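Local coordinates for protein CobC (Shigella flexneri 2a, PDB 6NRU) that probably removes the phosphate from adenosylcobalamin 5'-phosphate and from alpha-ribazole 5'-phosphate, steps in the assembly of the nucleotide loop of vitamin B12, at residues L158-L163 with A191-L196. Residues are numbered along the deposited sequence; the frame is centred on the assembly and turned at random.
Sequences LLIARL and ATLRVL. With EDO (1,2-ethanediol), chain Q.
I160 reaches from helix 153-163 to two leucines of strand 190-198 and makes both contacts with them through its two branches. Its CG2 methyl lies 4.1 Å from CD1 of L193 and equally far from CD2, so it faces the fork of that side chain. The other branch extends fully (chi2 174°), which brings CD1 of I160 to 3.7 Å from CD1 of L196. A beta-branched isoleucine suits this place, since one buried residue can serve two partners at once, while F174 and L8 also pack on it. Around this buried centre the contact is looser toward solvent, for L193, L196, L163 and A191 are all partly exposed. Both strand leucines point CB toward the helix, with CG anti to the backbone N (chi1 -178° in L193); L193 offers both methyls, L196 CD1.

The backbones come nearest at the helix's C-terminal end. There CB of A191 lies 3.7 Å from CB of L163, and A191 CB is also 3.3 Å from L163 O; a residue as small as alanine fits so close an approach. On this rim a water donates to L163 O (3.1 Å) and accepts from A191 N (2.7 Å), bridging two backbones that share no direct hydrogen bond. Such packing of a helix against the outermost antiparallel strand, beside strand 181-187, belongs to the alpha/beta sandwich of the histidine phosphatase fold.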
loop_
_atom_site.group_PDB
_atom_site.type_symbol
_atom_site.label_atom_id
_atom_site.label_comp_id
_atom_site.label_asym_id
_atom_site.label_seq_id
_atom_site.Cartn_x
_atom_site.Cartn_y
_atom_site.Cartn_z
ATOM N N LEU A 158 4.968 0.344 5.903
ATOM C CA LEU A 158 5.081 1.267 7.026
ATOM C C LEU A 158 3.924 1.102 8.002
ATOM O O LEU A 158 4.095 1.316 9.208
ATOM C CB LEU A 158 5.148 2.705 6.517
ATOM C CG LEU A 158 5.250 3.785 7.592
ATOM C CD1 LEU A 158 6.461 3.533 8.465
ATOM C CD2 LEU A 158 5.317 5.160 6.956
ATOM N N LEU A 159 2.745 0.727 7.503
ATOM C CA LEU A 159 1.627 0.454 8.398
ATOM C C LEU A 159 1.959 -0.694 9.337
ATOM O O LEU A 159 1.744 -0.601 10.551
ATOM C CB LEU A 159 0.367 0.144 7.588
ATOM C CG LEU A 159 -0.899 -0.116 8.405
ATOM C CD1 LEU A 159 -1.456 1.182 8.949
ATOM C CD2 LEU A 159 -1.941 -0.836 7.571
ATOM N N ILE A 160 2.500 -1.785 8.790
ATOM C CA ILE A 160 2.905 -2.912 9.623
ATOM C C ILE A 160 3.912 -2.459 10.671
ATOM O O ILE A 160 3.754 -2.732 11.866
ATOM C CB ILE A 160 3.477 -4.048 8.755
ATOM C CG1 ILE A 160 2.414 -4.584 7.798
ATOM C CG2 ILE A 160 4.009 -5.170 9.634
ATOM C CD1 ILE A 160 2.948 -5.597 6.807
ATOM N N ALA A 161 4.952 -1.739 10.237
ATOM C CA ALA A 161 6.034 -1.366 11.145
ATOM C C ALA A 161 5.537 -0.483 12.282
ATOM O O ALA A 161 5.906 -0.692 13.443
ATOM C CB ALA A 161 7.152 -0.663 10.374
ATOM N N ARG A 162 4.696 0.507 11.977
ATOM C CA ARG A 162 4.241 1.411 13.028
ATOM C C ARG A 162 3.241 0.738 13.962
ATOM O O ARG A 162 3.212 1.049 15.161
ATOM C CB ARG A 162 3.631 2.671 12.414
ATOM C CG ARG A 162 4.623 3.535 11.660
ATOM C CD ARG A 162 5.794 3.932 12.541
ATOM N NE ARG A 162 5.414 4.883 13.582
ATOM C CZ ARG A 162 5.491 4.638 14.887
ATOM N NH1 ARG A 162 5.930 3.464 15.323
ATOM N NH2 ARG A 162 5.124 5.569 15.760
ATOM N N LEU A 163 2.427 -0.184 13.442
ATOM C CA LEU A 163 1.421 -0.837 14.274
ATOM C C LEU A 163 2.062 -1.691 15.361
ATOM O O LEU A 163 1.566 -1.737 16.491
ATOM C CB LEU A 163 0.491 -1.687 13.411
ATOM C CG LEU A 163 -0.631 -0.944 12.684
ATOM C CD1 LEU A 163 -1.394 -1.890 11.769
ATOM C CD2 LEU A 163 -1.569 -0.275 13.675
ATOM N N ALA A 191 -0.932 -4.763 18.263
ATOM C CA ALA A 191 -0.958 -5.325 16.921
ATOM C C ALA A 191 -0.173 -6.628 16.868
ATOM O O ALA A 191 0.939 -6.719 17.394
ATOM C CB ALA A 191 -0.390 -4.333 15.904
ATOM N N THR A 192 -0.760 -7.635 16.226
ATOM C CA THR A 192 -0.116 -8.925 16.011
ATOM C C THR A 192 -0.101 -9.211 14.516
ATOM O O THR A 192 -1.159 -9.325 13.891
ATOM C CB THR A 192 -0.840 -10.045 16.766
ATOM O OG1 THR A 192 -0.996 -9.680 18.144
ATOM C CG2 THR A 192 -0.047 -11.338 16.685
ATOM N N LEU A 193 1.094 -9.311 13.944
ATOM C CA LEU A 193 1.236 -9.679 12.542
ATOM C C LEU A 193 1.050 -11.185 12.411
ATOM O O LEU A 193 1.825 -11.961 12.981
ATOM C CB LEU A 193 2.600 -9.243 12.011
ATOM C CG LEU A 193 2.875 -9.510 10.528
ATOM C CD1 LEU A 193 1.965 -8.675 9.637
ATOM C CD2 LEU A 193 4.341 -9.262 10.195
ATOM N N ARG A 194 0.023 -11.598 11.673
ATOM C CA ARG A 194 -0.359 -13.005 11.589
ATOM C C ARG A 194 -0.030 -13.655 10.254
ATOM O O ARG A 194 0.330 -14.833 10.227
ATOM C CB ARG A 194 -1.858 -13.159 11.865
ATOM C CG ARG A 194 -2.260 -12.861 13.302
ATOM C CD ARG A 194 -1.996 -14.054 14.206
ATOM N NE ARG A 194 -2.418 -15.307 13.586
ATOM C CZ ARG A 194 -2.661 -16.429 14.258
ATOM N NH1 ARG A 194 -2.525 -16.459 15.578
ATOM N NH2 ARG A 194 -3.040 -17.522 13.612
ATOM N N VAL A 195 -0.160 -12.930 9.145
ATOM C CA VAL A 195 0.115 -13.461 7.814
ATOM C C VAL A 195 0.816 -12.382 7.002
ATOM O O VAL A 195 0.421 -11.213 7.038
ATOM C CB VAL A 195 -1.173 -13.920 7.093
ATOM C CG1 VAL A 195 -0.856 -14.355 5.677
ATOM C CG2 VAL A 195 -1.854 -15.048 7.852
ATOM N N LEU A 196 1.856 -12.771 6.269
ATOM C CA LEU A 196 2.575 -11.840 5.408
ATOM C C LEU A 196 2.829 -12.505 4.067
ATOM O O LEU A 196 3.455 -13.567 4.010
ATOM C CB LEU A 196 3.895 -11.389 6.043
ATOM C CG LEU A 196 4.606 -10.243 5.316
ATOM C CD1 LEU A 196 3.833 -8.947 5.465
ATOM C CD2 LEU A 196 6.023 -10.071 5.827
HETATM C C1 EDO Q . 5.012 4.015 19.365
HETATM O O1 EDO Q . 4.559 3.418 18.144
HETATM C C2 EDO Q . 5.429 5.461 19.118
HETATM O O2 EDO Q . 6.668 5.491 18.397
HETATM O O HOH W 1 0.997 -3.074 19.206
#